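Long-range contacts in alpha-L-arabinosidase (Xanthomonas axonopodis pv. citri, PDB 6D25), which probably hydrolyses alpha-L-arabinofuranosyl side groups of arabinoxylans, including those on internally di-substituted xylose units, as a trimeric family GH51 arabinofuranosidase: residues A[35-46]-A[404-412]; A[440-451]-A[509-520]. One frame throughout, in Å; residues are numbered along the deposited sequence.

Interaction 1. Residues A[35-46]-A[404-412]; sequences LRVDQPGAQVSR and YQDATHLPL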
loop_
_atom_site.group_PDB
_atom_site.type_symbol
_atom_site.label_atom_id
_atom_site.label_comp_id
_atom_site.label_asym_id
_atom_site.label_seq_id
_atom_site.Cartn_x
_atom_site.Cartn_y
_atom_site.Cartn_z
ATOM N N LEU A 35 -11.230 40.474 -33.299
ATOM C CA LEU A 35 -10.324 39.346 -33.517
ATOM C C LEU A 35 -8.920 39.906 -33.758
ATOM O O LEU A 35 -8.710 40.735 -34.681
ATOM C CB LEU A 35 -10.782 38.552 -34.739
ATOM C CG LEU A 35 -9.850 37.405 -35.164
ATOM C CD1 LEU A 35 -9.673 36.403 -34.048
ATOM C CD2 LEU A 35 -10.320 36.745 -36.453
ATOM N N ARG A 36 -7.977 39.477 -32.937
ATOM C CA ARG A 36 -6.599 39.985 -33.006
ATOM C C ARG A 36 -5.701 38.928 -33.670
ATOM O O ARG A 36 -4.998 38.219 -33.018
ATOM C CB ARG A 36 -6.105 40.363 -31.607
ATOM C CG ARG A 36 -6.931 41.429 -30.893
ATOM C CD ARG A 36 -7.110 42.705 -31.682
ATOM N NE ARG A 36 -5.869 43.329 -32.017
ATOM C CZ ARG A 36 -5.334 44.358 -31.379
ATOM N NH1 ARG A 36 -5.892 44.788 -30.239
ATOM N NH2 ARG A 36 -4.229 44.919 -31.866
ATOM N N VAL A 37 -5.705 38.902 -34.993
ATOM C CA VAL A 37 -4.808 38.030 -35.749
ATOM C C VAL A 37 -3.357 38.492 -35.517
ATOM O O VAL A 37 -2.466 37.702 -35.566
ATOM C CB VAL A 37 -5.159 38.001 -37.247
ATOM C CG1 VAL A 37 -4.215 37.105 -38.046
ATOM C CG2 VAL A 37 -6.612 37.603 -37.468
ATOM N N ASP A 38 -3.180 39.774 -35.203
ATOM C CA ASP A 38 -1.887 40.376 -34.926
ATOM C C ASP A 38 -1.389 40.057 -33.512
ATOM O O ASP A 38 -0.302 40.487 -33.166
ATOM C CB ASP A 38 -1.958 41.903 -35.100
ATOM C CG ASP A 38 -3.046 42.605 -34.277
ATOM O OD1 ASP A 38 -4.011 41.963 -33.823
ATOM O OD2 ASP A 38 -2.957 43.816 -34.146
ATOM N N GLN A 39 -2.135 39.311 -32.685
ATOM C CA GLN A 39 -1.653 38.967 -31.335
ATOM C C GLN A 39 -1.709 37.460 -31.124
ATOM O O GLN A 39 -2.390 36.971 -30.217
ATOM C CB GLN A 39 -2.453 39.708 -30.263
ATOM C CG GLN A 39 -2.367 41.230 -30.362
ATOM C CD GLN A 39 -3.250 41.894 -29.336
ATOM O OE1 GLN A 39 -4.101 41.229 -28.740
ATOM N NE2 GLN A 39 -2.983 43.147 -29.063
ATOM N N PRO A 40 -0.991 36.697 -31.932
ATOM C CA PRO A 40 -0.984 35.246 -31.774
ATOM C C PRO A 40 -0.501 34.802 -30.388
ATOM O O PRO A 40 0.445 35.388 -29.862
ATOM C CB PRO A 40 -0.029 34.724 -32.856
ATOM C CG PRO A 40 0.898 35.906 -33.135
ATOM C CD PRO A 40 -0.029 37.090 -32.992
ATOM N N GLY A 41 -1.174 33.802 -29.795
ATOM C CA GLY A 41 -0.873 33.317 -28.460
ATOM C C GLY A 41 -0.327 31.902 -28.494
ATOM O O GLY A 41 0.444 31.572 -29.355
ATOM N N ALA A 42 -0.714 31.092 -27.528
ATOM C CA ALA A 42 -0.110 29.781 -27.296
ATOM C C ALA A 42 -0.627 28.761 -28.318
ATOM O O ALA A 42 -1.695 28.978 -28.956
ATOM C CB ALA A 42 -0.471 29.343 -25.892
ATOM N N GLN A 43 0.087 27.655 -28.421
ATOM C CA GLN A 43 -0.356 26.547 -29.241
ATOM C C GLN A 43 -1.579 25.901 -28.601
ATOM O O GLN A 43 -1.595 25.598 -27.397
ATOM C CB GLN A 43 0.746 25.501 -29.446
ATOM C CG GLN A 43 0.254 24.279 -30.209
ATOM C CD GLN A 43 1.281 23.163 -30.288
ATOM O OE1 GLN A 43 1.946 23.008 -31.290
ATOM N NE2 GLN A 43 1.440 22.396 -29.217
ATOM N N VAL A 44 -2.594 25.671 -29.429
ATOM C CA VAL A 44 -3.769 24.918 -29.036
ATOM C C VAL A 44 -3.459 23.440 -29.343
ATOM O O VAL A 44 -3.445 23.026 -30.519
ATOM C CB VAL A 44 -5.010 25.401 -29.799
ATOM C CG1 VAL A 44 -6.245 24.587 -29.462
ATOM C CG2 VAL A 44 -5.275 26.887 -29.582
ATOM N N SER A 45 -3.117 22.681 -28.301
ATOM C CA SER A 45 -2.625 21.330 -28.504
ATOM C C SER A 45 -3.691 20.473 -29.184
ATOM O O SER A 45 -4.846 20.448 -28.772
ATOM C CB SER A 45 -2.171 20.662 -27.222
ATOM O OG SER A 45 -1.767 19.327 -27.483
ATOM N N ARG A 46 -3.240 19.680 -30.149
ATOM C CA ARG A 46 -4.144 18.688 -30.722
ATOM C C ARG A 46 -4.669 17.731 -29.648
ATOM O O ARG A 46 -5.734 17.163 -29.850
ATOM C CB ARG A 46 -3.483 17.895 -31.848
ATOM C CG ARG A 46 -2.356 16.954 -31.441
ATOM C CD ARG A 46 -1.800 16.282 -32.698
ATOM N NE ARG A 46 -0.831 15.235 -32.333
ATOM C CZ ARG A 46 0.433 15.418 -32.023
ATOM N NH1 ARG A 46 0.971 16.643 -32.077
ATOM N NH2 ARG A 46 1.142 14.333 -31.730
ATOM N N TYR A 404 -8.236 23.393 -35.378
ATOM C CA TYR A 404 -7.682 23.800 -34.098
ATOM C C TYR A 404 -6.512 22.901 -33.659
ATOM O O TYR A 404 -5.757 23.296 -32.774
ATOM C CB TYR A 404 -8.758 23.799 -33.013
ATOM C CG TYR A 404 -9.667 25.006 -32.988
ATOM C CD1 TYR A 404 -10.241 25.509 -34.133
ATOM C CD2 TYR A 404 -9.946 25.647 -31.794
ATOM C CE1 TYR A 404 -11.053 26.638 -34.111
ATOM C CE2 TYR A 404 -10.768 26.767 -31.740
ATOM C CZ TYR A 404 -11.317 27.272 -32.906
ATOM O OH TYR A 404 -12.134 28.369 -32.859
ATOM N N GLN A 405 -6.332 21.713 -34.255
ATOM C CA GLN A 405 -5.309 20.782 -33.797
ATOM C C GLN A 405 -3.913 21.370 -34.046
ATOM O O GLN A 405 -3.524 21.576 -35.190
ATOM C CB GLN A 405 -5.435 19.432 -34.526
ATOM C CG GLN A 405 -6.700 18.698 -34.103
ATOM C CD GLN A 405 -6.711 17.259 -34.537
ATOM O OE1 GLN A 405 -5.658 16.687 -34.827
ATOM N NE2 GLN A 405 -7.892 16.634 -34.517
ATOM N N ASP A 406 -3.202 21.693 -32.952
ATOM C CA ASP A 406 -1.864 22.278 -33.007
ATOM C C ASP A 406 -1.882 23.652 -33.689
ATOM O O ASP A 406 -0.880 24.080 -34.255
ATOM C CB ASP A 406 -0.848 21.298 -33.613
ATOM C CG ASP A 406 -0.522 20.124 -32.679
ATOM O OD1 ASP A 406 -0.736 20.253 -31.424
ATOM O OD2 ASP A 406 -0.053 19.083 -33.211
ATOM N N ALA A 407 -3.001 24.328 -33.616
ATOM C CA ALA A 407 -3.129 25.681 -34.165
ATOM C C ALA A 407 -2.564 26.672 -33.148
ATOM O O ALA A 407 -2.106 26.280 -32.051
ATOM C CB ALA A 407 -4.582 25.997 -34.463
ATOM N N THR A 408 -2.594 27.943 -33.531
ATOM C CA THR A 408 -2.184 29.047 -32.687
ATOM C C THR A 408 -3.451 29.796 -32.231
ATOM O O THR A 408 -4.251 30.239 -33.062
ATOM C CB THR A 408 -1.243 29.982 -33.461
ATOM O OG1 THR A 408 -0.088 29.255 -33.859
ATOM C CG2 THR A 408 -0.814 31.199 -32.678
ATOM N N HIS A 409 -3.592 29.955 -30.930
ATOM C CA HIS A 409 -4.706 30.723 -30.357
ATOM C C HIS A 409 -4.668 32.183 -30.846
ATOM O O HIS A 409 -3.605 32.832 -30.823
ATOM C CB HIS A 409 -4.640 30.673 -28.827
ATOM C CG HIS A 409 -5.514 31.677 -28.147
ATOM N ND1 HIS A 409 -6.876 31.524 -28.079
ATOM C CD2 HIS A 409 -5.205 32.849 -27.527
ATOM C CE1 HIS A 409 -7.366 32.561 -27.425
ATOM N NE2 HIS A 409 -6.374 33.399 -27.074
ATOM N N LEU A 410 -5.824 32.719 -31.233
ATOM C CA LEU A 410 -5.974 34.131 -31.499
ATOM C C LEU A 410 -7.034 34.720 -30.552
ATOM O O LEU A 410 -8.111 34.130 -30.368
ATOM C CB LEU A 410 -6.410 34.372 -32.944
ATOM C CG LEU A 410 -5.490 33.788 -34.015
ATOM C CD1 LEU A 410 -6.098 34.004 -35.381
ATOM C CD2 LEU A 410 -4.082 34.357 -33.968
ATOM N N PRO A 411 -6.745 35.887 -29.963
ATOM C CA PRO A 411 -7.722 36.522 -29.058
ATOM C C PRO A 411 -8.980 36.902 -29.823
ATOM O O PRO A 411 -8.875 37.580 -30.854
ATOM C CB PRO A 411 -7.029 37.768 -28.493
ATOM C CG PRO A 411 -5.530 37.393 -28.622
ATOM C CD PRO A 411 -5.442 36.560 -29.873
ATOM N N LEU A 412 -10.117 36.467 -29.336
ATOM C CA LEU A 412 -11.434 36.866 -29.863
ATOM C C LEU A 412 -12.249 37.386 -28.678
ATOM O O LEU A 412 -12.561 36.618 -27.794
ATOM C CB LEU A 412 -12.128 35.689 -30.551
ATOM C CG LEU A 412 -13.558 35.992 -31.042
ATOM C CD1 LEU A 412 -13.578 36.976 -32.210
ATOM C CD2 LEU A 412 -14.246 34.724 -31.515
HETATM O O HOH W 1 0.411 19.176 -29.229
#
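L35 and L412 form an antiparallel non-hydrogen-bonded pair, Q43 and T408 another, and between them the chain 35-46 leaves the pairing through a type I turn, R36 to Q39, before rejoining strand 407-421. R36 N binds P411 O at 3.0 Å; after the turn, G41 N donates to H409 O and H409 N returns a bond to A42 O. G41, having no side chain, brings its CA up to the edge of the H409 ring.

L410 fills the hollow under the turn: CD2 lies 3.9 Å from P40 CA, CD1 touches V37 CG2, and L35 CD1 reaches L410 CB from across. P411, with no N-H to satisfy, sets its CD against Q39 O.

At the far end D406 is held by both its oxygens. R46 N reaches OD1 from above the carboxylate plane (2.9 Å), while R46 NH1 meets the syn lone pair of OD2 at 2.9 Å, a salt bridge with guanidinium and carboxylate planes nearly perpendicular (87°). R46 CG stands between backbone N and carbonyl carbon (chi1 68°), and the extended chain carries NH1 past the carboxylate to OD2. A water donates to D406 OD1 at 2.7 Å and also bonds S45 OG, which has Q47 N as a further partner.

This interrupted antiparallel pairing joins strand 29-36 and the segment after it to the C-terminal beta domain, beside the (beta/alpha)8 barrel characteristic of GH51 enzymes.

Interaction 2. Residues A[440-451]-A[509-520]; sequences HVYIALTNLDAS and LPAHSIVMLKLQ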
loop_
_atom_site.group_PDB
_atom_site.type_symbol
_atom_site.label_atom_id
_atom_site.label_comp_id
_atom_site.label_asym_id
_atom_site.label_seq_id
_atom_site.Cartn_x
_atom_site.Cartn_y
_atom_site.Cartn_z
ATOM N N HIS A 440 -4.454 29.401 -42.572
ATOM C CA HIS A 440 -5.718 30.153 -42.586
ATOM C C HIS A 440 -6.185 30.441 -41.152
ATOM O O HIS A 440 -5.929 29.656 -40.202
ATOM C CB HIS A 440 -6.801 29.370 -43.354
ATOM C CG HIS A 440 -6.516 29.252 -44.812
ATOM N ND1 HIS A 440 -6.924 30.219 -45.729
ATOM C CD2 HIS A 440 -5.822 28.331 -45.514
ATOM C CE1 HIS A 440 -6.490 29.891 -46.940
ATOM N NE2 HIS A 440 -5.822 28.720 -46.837
ATOM N N VAL A 441 -6.903 31.543 -41.028
ATOM C CA VAL A 441 -7.564 31.886 -39.781
ATOM C C VAL A 441 -8.966 31.253 -39.776
ATOM O O VAL A 441 -9.682 31.330 -40.780
ATOM C CB VAL A 441 -7.638 33.404 -39.567
ATOM C CG1 VAL A 441 -8.554 33.789 -38.420
ATOM C CG2 VAL A 441 -6.246 33.977 -39.401
ATOM N N TYR A 442 -9.327 30.641 -38.648
ATOM C CA TYR A 442 -10.634 30.049 -38.442
ATOM C C TYR A 442 -11.308 30.688 -37.226
ATOM O O TYR A 442 -10.638 30.995 -36.226
ATOM C CB TYR A 442 -10.539 28.544 -38.214
ATOM C CG TYR A 442 -10.101 27.744 -39.416
ATOM C CD1 TYR A 442 -8.760 27.710 -39.797
ATOM C CD2 TYR A 442 -11.006 27.053 -40.183
ATOM C CE1 TYR A 442 -8.346 26.969 -40.899
ATOM C CE2 TYR A 442 -10.619 26.328 -41.292
ATOM C CZ TYR A 442 -9.288 26.289 -41.658
ATOM O OH TYR A 442 -8.902 25.571 -42.757
ATOM N N ILE A 443 -12.630 30.911 -37.349
ATOM C CA ILE A 443 -13.432 31.503 -36.279
ATOM C C ILE A 443 -14.629 30.594 -36.037
ATOM O O ILE A 443 -15.373 30.328 -36.994
ATOM C CB ILE A 443 -13.965 32.903 -36.614
ATOM C CG1 ILE A 443 -12.882 33.855 -37.112
ATOM C CG2 ILE A 443 -14.771 33.435 -35.414
ATOM C CD1 ILE A 443 -13.459 35.115 -37.739
ATOM N N ALA A 444 -14.765 30.126 -34.783
ATOM C CA ALA A 444 -15.905 29.344 -34.355
ATOM C C ALA A 444 -16.868 30.268 -33.610
ATOM O O ALA A 444 -16.424 31.048 -32.757
ATOM C CB ALA A 444 -15.447 28.218 -33.485
ATOM N N LEU A 445 -18.163 30.167 -33.929
ATOM C CA LEU A 445 -19.190 30.887 -33.186
ATOM C C LEU A 445 -20.353 29.922 -32.891
ATOM O O LEU A 445 -20.768 29.147 -33.786
ATOM C CB LEU A 445 -19.708 32.062 -34.024
ATOM C CG LEU A 445 -18.706 33.181 -34.322
ATOM C CD1 LEU A 445 -19.286 34.117 -35.370
ATOM C CD2 LEU A 445 -18.330 33.967 -33.054
ATOM N N THR A 446 -20.897 30.034 -31.698
ATOM C CA THR A 446 -22.031 29.281 -31.251
ATOM C C THR A 446 -23.111 30.244 -30.751
ATOM O O THR A 446 -22.822 31.126 -29.922
ATOM C CB THR A 446 -21.640 28.342 -30.104
ATOM O OG1 THR A 446 -20.694 27.400 -30.614
ATOM C CG2 THR A 446 -22.824 27.600 -29.539
ATOM N N ASN A 447 -24.325 30.070 -31.257
ATOM C CA ASN A 447 -25.502 30.803 -30.763
ATOM C C ASN A 447 -26.231 29.864 -29.794
ATOM O O ASN A 447 -26.812 28.858 -30.221
ATOM C CB ASN A 447 -26.417 31.226 -31.912
ATOM C CG ASN A 447 -27.585 32.111 -31.498
ATOM O OD1 ASN A 447 -27.869 32.229 -30.281
ATOM N ND2 ASN A 447 -28.241 32.739 -32.498
ATOM N N LEU A 448 -26.204 30.201 -28.513
ATOM C CA LEU A 448 -26.757 29.361 -27.435
ATOM C C LEU A 448 -28.270 29.522 -27.341
ATOM O O LEU A 448 -28.911 28.703 -26.697
ATOM C CB LEU A 448 -26.133 29.755 -26.088
ATOM C CG LEU A 448 -24.663 29.365 -25.858
ATOM C CD1 LEU A 448 -23.707 30.289 -26.586
ATOM C CD2 LEU A 448 -24.340 29.356 -24.367
ATOM N N ASP A 449 -28.833 30.565 -27.918
ATOM C CA ASP A 449 -30.263 30.855 -27.769
ATOM C C ASP A 449 -31.056 29.772 -28.526
ATOM O O ASP A 449 -30.791 29.500 -29.699
ATOM C CB ASP A 449 -30.592 32.267 -28.269
ATOM C CG ASP A 449 -31.920 32.800 -27.770
ATOM O OD1 ASP A 449 -32.945 32.085 -27.984
ATOM O OD2 ASP A 449 -31.924 33.933 -27.175
ATOM N N ALA A 450 -32.052 29.194 -27.862
ATOM C CA ALA A 450 -32.898 28.149 -28.456
ATOM C C ALA A 450 -33.792 28.730 -29.563
ATOM O O ALA A 450 -34.277 27.954 -30.389
ATOM C CB ALA A 450 -33.773 27.492 -27.396
ATOM N N SER A 451 -34.047 30.034 -29.613
ATOM C CA SER A 451 -34.959 30.503 -30.654
ATOM C C SER A 451 -34.529 31.823 -31.317
ATOM O O SER A 451 -35.020 32.091 -32.408
ATOM C CB SER A 451 -36.379 30.584 -30.137
ATOM O OG SER A 451 -36.471 31.585 -29.147
ATOM N N LEU A 509 -26.176 34.605 -37.719
ATOM C CA LEU A 509 -25.974 33.354 -36.970
ATOM C C LEU A 509 -27.333 32.829 -36.495
ATOM O O LEU A 509 -27.977 33.456 -35.622
ATOM C CB LEU A 509 -25.070 33.673 -35.782
ATOM C CG LEU A 509 -24.548 32.467 -35.025
ATOM C CD1 LEU A 509 -23.776 31.526 -35.948
ATOM C CD2 LEU A 509 -23.668 32.896 -33.851
ATOM N N PRO A 510 -27.805 31.724 -37.073
ATOM C CA PRO A 510 -29.126 31.234 -36.654
ATOM C C PRO A 510 -29.142 30.777 -35.187
ATOM O O PRO A 510 -28.087 30.476 -34.581
ATOM C CB PRO A 510 -29.419 30.019 -37.572
ATOM C CG PRO A 510 -28.525 30.255 -38.773
ATOM C CD PRO A 510 -27.287 30.895 -38.158
ATOM N N ALA A 511 -30.347 30.729 -34.641
ATOM C CA ALA A 511 -30.578 30.167 -33.283
ATOM C C ALA A 511 -29.969 28.766 -33.203
ATOM O O ALA A 511 -29.910 28.060 -34.205
ATOM C CB ALA A 511 -32.059 30.160 -32.991
ATOM N N HIS A 512 -29.521 28.368 -32.005
ATOM C CA HIS A 512 -29.088 27.015 -31.702
ATOM C C HIS A 512 -28.191 26.440 -32.822
ATOM O O HIS A 512 -28.476 25.379 -33.390
ATOM C CB HIS A 512 -30.286 26.119 -31.381
ATOM C CG HIS A 512 -31.322 25.947 -32.454
ATOM N ND1 HIS A 512 -32.583 26.493 -32.329
ATOM C CD2 HIS A 512 -31.334 25.229 -33.596
ATOM C CE1 HIS A 512 -33.332 26.127 -33.358
ATOM N NE2 HIS A 512 -32.594 25.375 -34.168
ATOM N N SER A 513 -27.064 27.111 -33.081
ATOM C CA SER A 513 -26.227 26.722 -34.189
ATOM C C SER A 513 -24.751 26.960 -33.826
ATOM O O SER A 513 -24.418 27.781 -32.964
ATOM C CB SER A 513 -26.608 27.458 -35.478
ATOM O OG SER A 513 -26.157 28.801 -35.462
ATOM N N ILE A 514 -23.901 26.201 -34.519
ATOM C CA ILE A 514 -22.485 26.327 -34.485
ATOM C C ILE A 514 -21.983 26.593 -35.901
ATOM O O ILE A 514 -22.323 25.840 -36.797
ATOM C CB ILE A 514 -21.835 25.040 -33.946
ATOM C CG1 ILE A 514 -22.366 24.665 -32.563
ATOM C CG2 ILE A 514 -20.307 25.138 -33.928
ATOM C CD1 ILE A 514 -22.173 23.193 -32.252
ATOM N N VAL A 515 -21.153 27.604 -36.090
ATOM C CA VAL A 515 -20.497 27.785 -37.396
ATOM C C VAL A 515 -18.975 27.774 -37.184
ATOM O O VAL A 515 -18.464 28.183 -36.136
ATOM C CB VAL A 515 -20.945 29.061 -38.115
ATOM C CG1 VAL A 515 -22.455 29.079 -38.334
ATOM C CG2 VAL A 515 -20.515 30.324 -37.371
ATOM N N MET A 516 -18.282 27.256 -38.187
ATOM C CA MET A 516 -16.842 27.312 -38.282
ATOM C C MET A 516 -16.505 28.025 -39.596
ATOM O O MET A 516 -16.885 27.554 -40.659
ATOM C CB MET A 516 -16.202 25.928 -38.221
ATOM C CG MET A 516 -14.693 25.950 -38.268
ATOM S SD MET A 516 -13.924 26.770 -36.850
ATOM C CE MET A 516 -14.217 25.534 -35.593
ATOM N N LEU A 517 -15.881 29.186 -39.487
ATOM C CA LEU A 517 -15.568 30.075 -40.608
ATOM C C LEU A 517 -14.078 30.023 -40.925
ATOM O O LEU A 517 -13.266 29.969 -40.010
ATOM C CB LEU A 517 -15.930 31.510 -40.245
ATOM C CG LEU A 517 -17.362 31.712 -39.763
ATOM C CD1 LEU A 517 -17.613 33.178 -39.456
ATOM C CD2 LEU A 517 -18.351 31.214 -40.804
ATOM N N LYS A 518 -13.770 29.979 -42.207
ATOM C CA LYS A 518 -12.409 29.983 -42.690
ATOM C C LYS A 518 -12.185 31.262 -43.494
ATOM O O LYS A 518 -12.932 31.523 -44.479
ATOM C CB LYS A 518 -12.189 28.754 -43.571
ATOM C CG LYS A 518 -10.849 28.692 -44.292
ATOM C CD LYS A 518 -10.749 27.460 -45.136
ATOM C CE LYS A 518 -9.408 27.343 -45.812
ATOM N NZ LYS A 518 -9.317 26.210 -46.759
ATOM N N LEU A 519 -11.249 32.082 -43.052
ATOM C CA LEU A 519 -10.898 33.307 -43.771
ATOM C C LEU A 519 -9.858 32.990 -44.847
ATOM O O LEU A 519 -8.926 32.221 -44.617
ATOM C CB LEU A 519 -10.375 34.366 -42.792
ATOM C CG LEU A 519 -11.324 34.712 -41.658
ATOM C CD1 LEU A 519 -10.834 35.862 -40.804
ATOM C CD2 LEU A 519 -12.665 35.097 -42.234
ATOM N N GLN A 520 -10.015 33.560 -46.017
ATOM C CA GLN A 520 -8.899 33.676 -46.946
ATOM C C GLN A 520 -8.109 34.930 -46.522
ATOM O O GLN A 520 -8.551 36.124 -46.557
ATOM C CB GLN A 520 -9.422 33.703 -48.384
ATOM C CG GLN A 520 -8.676 32.760 -49.326
ATOM C CD GLN A 520 -8.928 31.280 -49.101
ATOM O OE1 GLN A 520 -9.647 30.851 -48.182
ATOM N NE2 GLN A 520 -8.303 30.473 -49.950
ATOM O OXT GLN A 520 -7.011 34.740 -46.020
HETATM O O HOH W 2 -6.793 33.389 -43.319
#
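K518 CE sits over the centre of the H440 ring, 3.6 Å from its centroid and 12° off the normal, a CH-pi contact at one end of an antiparallel pair in the beta-sandwich domain that accompanies the catalytic barrel in GH51 enzymes. Strands 441-447 and 513-519 run antiparallel, their axes 4.6 Å apart at closest approach and their directions 162° apart, and exchange paired backbone bonds at I443 with L517 and L445 with V515.

On one face, the extended K518 chain lies alongside Y442 and points the same way, its CB and CG against the ring and its CD beside OH, which is hydrogen-bonded to D438. The long aliphatic stem packs on two aromatic groups. Next along, small A444 makes a hollow that M516 fills: its chain bends at chi2 (64°) and again at chi3, bringing CE to 3.6 Å from A444 CB. T446 and I514 then lie side by side towards helix 346-361, where S353 bonds T446 OG1.

Along most of its length the opposite face carries branched aliphatic residues. L519 CD1 fits between V441 CG1 and I443 CD1, while L445 CB meets V515 CG2 at 3.9 Å and L509 CD2, from the end of strand 504-509.

Where the pairing ends, H512 and S513 both face N447 in a G1 beta bulge, H512 taking positive backbone angles. N447 suits this corner because its amide works both ways: OD1 accepts from D449 N in an Asx turn, and ND2 donates to L509 O and also bonds A452 O. H512 N bonds D449 O. Both ring nitrogens have partners: NE2 bonds A475 O, and H512 ND1 donates to A450 O at 3.0 Å, standing above the carbonyl plane.

Both contacts belong to one mixed sheet, and strand 424-435 lies between them, pairing with 407-421 on one side and 441-447 on the other. Interaction 1 is partly exposed and irregular: two short pairings, turns and a salt bridge near the barrel. Interaction 2 is buried, with a continuous pairing, mainly apolar side chains and polar bonds gathered at its ends. Their centres lie about 17 Å apart, yet they share a core: L35 CD2 packs on I443 CD1 at 3.8 Å, and L410 CD1 on V441 CG1. From interaction 1, Y404 also reaches A444 and M516, so the ring adjoins the methionine-filled hollow of interaction 2.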